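Local structure of fimbrial structural subunit (Actinomyces naeslundii, 3QDH) at residues Lys38-Tyr43 with Val130-Pro135; Ala123-Asp128 with Asn147-Asn152. The protein forms the shaft of type 2 fimbriae and, as an adhesin, mediates interactions with streptococci and host cells in oral biofilm, its C-terminal domains being present here. All blocks are in the same frame, centred on the assembly; numbering follows the deposited sequence.

Contact 1. Residues Lys38-Tyr43 with Val130-Pro135; sequences KSFYKY and VYAEQP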
loop_
_atom_site.group_PDB
_atom_site.type_symbol
_atom_site.label_atom_id
_atom_site.label_comp_id
_atom_site.label_asym_id
_atom_site.label_seq_id
_atom_site.Cartn_x
_atom_site.Cartn_y
_atom_site.Cartn_z
ATOM N N LYS A 38 -1.502 23.439 -32.423
ATOM C CA LYS A 38 -2.227 22.493 -33.288
ATOM C C LYS A 38 -1.835 21.026 -33.053
ATOM O O LYS A 38 -2.008 20.179 -33.933
ATOM C CB LYS A 38 -2.048 22.865 -34.775
ATOM C CG LYS A 38 -2.681 24.201 -35.194
ATOM C CD LYS A 38 -4.210 24.112 -35.202
ATOM C CE LYS A 38 -4.847 25.261 -35.983
ATOM N NZ LYS A 38 -6.337 25.284 -35.798
ATOM N N SER A 39 -1.303 20.733 -31.868
ATOM C CA SER A 39 -0.992 19.360 -31.471
ATOM C C SER A 39 -2.019 18.909 -30.433
ATOM O O SER A 39 -2.270 19.620 -29.451
ATOM C CB SER A 39 0.441 19.291 -30.915
ATOM O OG SER A 39 0.706 18.033 -30.319
ATOM N N PHE A 40 -2.623 17.741 -30.651
ATOM C CA PHE A 40 -3.675 17.241 -29.766
ATOM C C PHE A 40 -3.398 15.828 -29.300
ATOM O O PHE A 40 -2.764 15.063 -30.018
ATOM C CB PHE A 40 -5.028 17.249 -30.487
ATOM C CG PHE A 40 -5.400 18.588 -31.049
ATOM C CD1 PHE A 40 -6.134 19.492 -30.291
ATOM C CD2 PHE A 40 -5.003 18.946 -32.331
ATOM C CE1 PHE A 40 -6.479 20.750 -30.807
ATOM C CE2 PHE A 40 -5.334 20.200 -32.861
ATOM C CZ PHE A 40 -6.076 21.101 -32.094
ATOM N N TYR A 41 -3.877 15.487 -28.101
ATOM C CA TYR A 41 -3.852 14.095 -27.624
ATOM C C TYR A 41 -4.799 13.187 -28.408
ATOM O O TYR A 41 -5.973 13.511 -28.599
ATOM C CB TYR A 41 -4.215 13.996 -26.139
ATOM C CG TYR A 41 -3.172 14.616 -25.237
ATOM C CD1 TYR A 41 -1.940 13.991 -25.026
ATOM C CD2 TYR A 41 -3.419 15.837 -24.604
ATOM C CE1 TYR A 41 -0.972 14.574 -24.193
ATOM C CE2 TYR A 41 -2.468 16.419 -23.764
ATOM C CZ TYR A 41 -1.251 15.787 -23.572
ATOM O OH TYR A 41 -0.325 16.393 -22.761
ATOM N N LYS A 42 -4.270 12.046 -28.843
ATOM C CA LYS A 42 -5.095 10.946 -29.341
ATOM C C LYS A 42 -5.630 10.204 -28.131
ATOM O O LYS A 42 -6.762 9.695 -28.133
ATOM C CB LYS A 42 -4.262 9.982 -30.188
ATOM C CG LYS A 42 -3.694 10.554 -31.495
ATOM C CD LYS A 42 -2.869 9.448 -32.169
ATOM C CE LYS A 42 -1.857 9.991 -33.138
ATOM N NZ LYS A 42 -1.018 8.889 -33.708
ATOM N N TYR A 43 -4.800 10.136 -27.088
ATOM C CA TYR A 43 -5.189 9.509 -25.838
ATOM C C TYR A 43 -4.176 9.859 -24.753
ATOM O O TYR A 43 -3.095 10.349 -25.049
ATOM C CB TYR A 43 -5.325 7.964 -25.984
ATOM C CG TYR A 43 -4.111 7.313 -26.611
ATOM C CD1 TYR A 43 -2.999 6.958 -25.837
ATOM C CD2 TYR A 43 -4.077 7.049 -27.989
ATOM C CE1 TYR A 43 -1.852 6.394 -26.447
ATOM C CE2 TYR A 43 -2.958 6.477 -28.599
ATOM C CZ TYR A 43 -1.856 6.153 -27.826
ATOM O OH TYR A 43 -0.766 5.580 -28.438
ATOM N N VAL A 130 -0.944 14.227 -32.052
ATOM C CA VAL A 130 -0.938 14.342 -33.517
ATOM C C VAL A 130 -1.162 15.810 -33.898
ATOM O O VAL A 130 -1.927 16.513 -33.224
ATOM C CB VAL A 130 -2.033 13.422 -34.140
ATOM C CG1 VAL A 130 -3.462 13.868 -33.710
ATOM C CG2 VAL A 130 -1.907 13.340 -35.674
ATOM N N TYR A 131 -0.471 16.280 -34.935
ATOM C CA TYR A 131 -0.753 17.596 -35.507
ATOM C C TYR A 131 -2.039 17.491 -36.325
ATOM O O TYR A 131 -2.202 16.573 -37.134
ATOM C CB TYR A 131 0.408 18.095 -36.385
ATOM C CG TYR A 131 0.276 19.539 -36.855
ATOM C CD1 TYR A 131 -0.502 19.870 -37.970
ATOM C CD2 TYR A 131 0.936 20.567 -36.190
ATOM C CE1 TYR A 131 -0.621 21.195 -38.400
ATOM C CE2 TYR A 131 0.826 21.895 -36.616
ATOM C CZ TYR A 131 0.045 22.198 -37.718
ATOM O OH TYR A 131 -0.067 23.512 -38.136
ATOM N N ALA A 132 -2.966 18.406 -36.076
ATOM C CA ALA A 132 -4.204 18.457 -36.839
ATOM C C ALA A 132 -4.678 19.899 -37.001
ATOM O O ALA A 132 -4.500 20.729 -36.107
ATOM C CB ALA A 132 -5.281 17.602 -36.184
ATOM N N GLU A 133 -5.267 20.197 -38.155
ATOM C CA GLU A 133 -5.873 21.513 -38.362
ATOM C C GLU A 133 -7.201 21.606 -37.620
ATOM O O GLU A 133 -7.625 22.691 -37.217
ATOM C CB GLU A 133 -6.028 21.831 -39.851
ATOM C CG GLU A 133 -4.763 22.408 -40.485
ATOM C CD GLU A 133 -4.257 23.672 -39.786
ATOM O OE1 GLU A 133 -5.087 24.509 -39.357
ATOM O OE2 GLU A 133 -3.021 23.833 -39.671
ATOM N N GLN A 134 -7.843 20.459 -37.426
ATOM C CA GLN A 134 -9.037 20.362 -36.595
ATOM C C GLN A 134 -8.835 19.325 -35.487
ATOM O O GLN A 134 -8.318 18.238 -35.748
ATOM C CB GLN A 134 -10.264 20.004 -37.447
ATOM C CG GLN A 134 -10.768 21.142 -38.347
ATOM C CD GLN A 134 -11.526 22.231 -37.583
ATOM O OE1 GLN A 134 -12.323 21.946 -36.682
ATOM N NE2 GLN A 134 -11.283 23.486 -37.951
ATOM N N PRO A 135 -9.243 19.660 -34.246
ATOM C CA PRO A 135 -9.105 18.796 -33.061
ATOM C C PRO A 135 -9.813 17.435 -33.182
ATOM O O PRO A 135 -11.033 17.392 -33.360
ATOM C CB PRO A 135 -9.744 19.632 -31.940
ATOM C CG PRO A 135 -10.566 20.677 -32.642
ATOM C CD PRO A 135 -9.818 20.973 -33.897
#
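Phe40 and Val130 form an antiparallel hydrogen-bonded pair, Phe40 N to Val130 O and Val130 N to Phe40 O both 2.9 Å, with Ser39 and Tyr131 as the adjoining non-hydrogen-bonded pair. Past the last strand residue, Ala132 N still donates to Lys38 O at 2.9 Å. The chain from Ala132 to Pro135 then curls round the Phe40 ring: Pro135 CA sits above the centre of one face, 3.8 Å from the centroid, while Ala132 O meets the ring edge in plane, 3.4 Å from Phe40 CE2. Helix 89-96 contributes Lys96, which makes a cation-pi contact with the same ring. Lys38 lays its CB on one face of the Tyr131 ring, offset toward the rim. A bend at chi2 (-71°) then carries its chain past Ala132 O to Glu133, where Lys38 NZ donates to Glu133 O at 3.2 Å and forms a long salt bridge with Glu133 OE1. Beyond the pairing, where the chain turns, the Lys42 side chain crosses Val130 at about a right angle, CE 3.6 Å from Val130 CB, on the way to a salt bridge with Asp128. Lysine aliphatic carbons thus pack on apolar neighbours while their ammonium groups find oxygen, which suits a strand end at the surface.

Contact 2. Residues Ala123-Asp128 with Asn147-Asn152; sequences AQVISD and NPPTSN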
loop_
_atom_site.group_PDB
_atom_site.type_symbol
_atom_site.label_atom_id
_atom_site.label_comp_id
_atom_site.label_asym_id
_atom_site.label_seq_id
_atom_site.Cartn_x
_atom_site.Cartn_y
_atom_site.Cartn_z
ATOM N N ALA A 123 4.489 2.241 -12.625
ATOM C CA ALA A 123 3.339 2.705 -13.396
ATOM C C ALA A 123 3.846 3.239 -14.722
ATOM O O ALA A 123 5.048 3.506 -14.875
ATOM C CB ALA A 123 2.570 3.787 -12.623
ATOM N N GLN A 124 2.940 3.384 -15.684
ATOM C CA GLN A 124 3.298 3.889 -16.994
ATOM C C GLN A 124 2.348 5.005 -17.427
ATOM O O GLN A 124 1.229 5.089 -16.932
ATOM C CB GLN A 124 3.241 2.749 -18.007
ATOM C CG GLN A 124 4.373 1.744 -17.830
ATOM C CD GLN A 124 4.271 0.575 -18.762
ATOM O OE1 GLN A 124 3.176 0.099 -19.076
ATOM N NE2 GLN A 124 5.426 0.079 -19.206
ATOM N N VAL A 125 2.806 5.860 -18.333
ATOM C CA VAL A 125 1.917 6.791 -19.016
ATOM C C VAL A 125 1.874 6.392 -20.487
ATOM O O VAL A 125 2.911 6.286 -21.152
ATOM C CB VAL A 125 2.269 8.292 -18.767
ATOM C CG1 VAL A 125 3.720 8.604 -19.113
ATOM C CG2 VAL A 125 1.322 9.215 -19.546
ATOM N N ILE A 126 0.667 6.112 -20.961
ATOM C CA ILE A 126 0.424 5.714 -22.344
ATOM C C ILE A 126 -0.296 6.885 -22.993
ATOM O O ILE A 126 -1.478 7.109 -22.741
ATOM C CB ILE A 126 -0.464 4.421 -22.427
ATOM C CG1 ILE A 126 0.037 3.309 -21.473
ATOM C CG2 ILE A 126 -0.632 3.932 -23.876
ATOM C CD1 ILE A 126 1.497 3.036 -21.512
ATOM N N SER A 127 0.432 7.654 -23.793
ATOM C CA SER A 127 -0.157 8.813 -24.459
ATOM C C SER A 127 0.481 9.053 -25.822
ATOM O O SER A 127 1.582 8.573 -26.103
ATOM C CB SER A 127 -0.096 10.072 -23.579
ATOM O OG SER A 127 1.234 10.474 -23.307
ATOM N N ASP A 128 -0.245 9.764 -26.674
ATOM C CA ASP A 128 0.262 10.114 -27.991
ATOM C C ASP A 128 -0.441 11.373 -28.463
ATOM O O ASP A 128 -1.561 11.669 -28.034
ATOM C CB ASP A 128 0.025 8.946 -28.956
ATOM C CG ASP A 128 0.933 8.988 -30.178
ATOM O OD1 ASP A 128 1.956 9.724 -30.197
ATOM O OD2 ASP A 128 0.608 8.251 -31.125
ATOM N N ASN A 147 7.769 -0.321 -25.076
ATOM C CA ASN A 147 8.578 0.500 -24.168
ATOM C C ASN A 147 8.016 1.917 -23.875
ATOM O O ASN A 147 8.665 2.918 -24.167
ATOM C CB ASN A 147 10.024 0.568 -24.709
ATOM C CG ASN A 147 11.021 1.121 -23.695
ATOM O OD1 ASN A 147 11.621 2.178 -23.910
ATOM N ND2 ASN A 147 11.209 0.408 -22.597
ATOM N N PRO A 148 6.799 2.009 -23.304
ATOM C CA PRO A 148 6.269 3.337 -22.965
ATOM C C PRO A 148 6.997 3.949 -21.761
ATOM O O PRO A 148 7.679 3.213 -21.036
ATOM C CB PRO A 148 4.811 3.040 -22.603
ATOM C CG PRO A 148 4.832 1.659 -22.077
ATOM C CD PRO A 148 5.907 0.927 -22.844
ATOM N N PRO A 149 6.869 5.278 -21.555
ATOM C CA PRO A 149 7.447 5.908 -20.368
ATOM C C PRO A 149 6.984 5.191 -19.098
ATOM O O PRO A 149 5.786 4.941 -18.923
ATOM C CB PRO A 149 6.883 7.329 -20.408
ATOM C CG PRO A 149 6.584 7.585 -21.832
ATOM C CD PRO A 149 6.152 6.261 -22.398
ATOM N N THR A 150 7.943 4.865 -18.231
ATOM C CA THR A 150 7.691 4.039 -17.062
ATOM C C THR A 150 8.308 4.712 -15.830
ATOM O O THR A 150 9.373 5.336 -15.927
ATOM C CB THR A 150 8.286 2.617 -17.268
ATOM O OG1 THR A 150 7.760 2.045 -18.468
ATOM C CG2 THR A 150 7.968 1.692 -16.094
ATOM N N SER A 151 7.636 4.595 -14.682
ATOM C CA SER A 151 8.114 5.237 -13.468
ATOM C C SER A 151 9.290 4.495 -12.840
ATOM O O SER A 151 9.558 3.328 -13.163
ATOM C CB SER A 151 6.992 5.343 -12.424
ATOM O OG SER A 151 6.727 4.086 -11.818
ATOM N N ASN A 152 9.949 5.196 -11.922
ATOM C CA ASN A 152 10.757 4.591 -10.867
ATOM C C ASN A 152 9.984 3.446 -10.191
ATOM O O ASN A 152 8.742 3.460 -10.134
ATOM C CB ASN A 152 11.132 5.670 -9.833
ATOM C CG ASN A 152 9.912 6.254 -9.118
ATOM O OD1 ASN A 152 9.103 6.989 -9.711
ATOM N ND2 ASN A 152 9.771 5.925 -7.837
#
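Between Ala123-Asp128 and Asn147-Asn152 the backbones meet in a single bridge, Gln124 with Thr150, the two chains running in roughly opposite directions. Ser151 N donates to Ala123 O at 2.8 Å, nearly straight into the carbonyl, and Val125 N reaches Pro149 O at a longer 3.2 Å. The CA atoms of Gln124 and Thr150 add CA-H...O contacts to Pro149 O and Ala123 O, so each of these carbonyls receives both an N-H and a C-H.

Side-chain hydroxyls extend the polar network. Ser151 OG, placed between its own backbone N and carbonyl carbon (chi1 75°), accepts from Ala123 N at 3.0 Å and donates to Asn152 O. Thr150 OG1 does the same double duty: it accepts Gln124 NE2 at 3.1 Å and gives its proton to Pro148 O. The hydroxyl lies close to the plane of the Gln124 amide, and the extended glutamine chain runs alongside Thr150 to bring the amide there. Two bonds on each hydroxyl should fix its rotation and tie the loop to itself as well as to the strand.

Apolar contacts come from the two prolines. Pro148 sets its CB tightly against Ile126 CD1, at 3.5 Å, and the neighbouring ring atom CG meets the Gln124 amide. Pro149 crosses Val125 obliquely, with Pro149 CB 3.6 Å from Val125 CG1. Val125 also packs on Val6, Phe44 and Ser30.

On its other edge strand 118-131 pairs with strand 39-49, through Gln124 with Arg47 and Ile126 with Gln45. The proline-containing loop leading to strand 154-165 therefore runs along the edge of strand 118-131 through a single bridge, without becoming a strand, in a domain consistent with the CnaA-type immunoglobulin-like fold of this pilin.

Overall arrangement
Contacts 1 and 2 lie about 20 Å apart between centres and share strand 118-131: Ala123-Asp128 lies within it, and Val130-Pro135 follows, carrying the strand's end and the loop after it. Along the chain the segments alternate: Lys38-Tyr43, Ala123-Asp128, Val130-Pro135, then Asn147-Asn152. Strand 39-49 neighbours strand 118-131 in the same mixed sheet, and the contacts meet where Lys42 NZ bridges to Asp128 OD2 at 3.1 Å and Tyr43 packs on Ile126, Ser127 and Asp128. Contact 1 is a surface contact farther from the chain centre, whereas contact 2 is partly buried and nearer to it. After contact 1 the chain returns alongside its own strand and is bonded to it just before strand 154-165 begins, which probably restricts the connection.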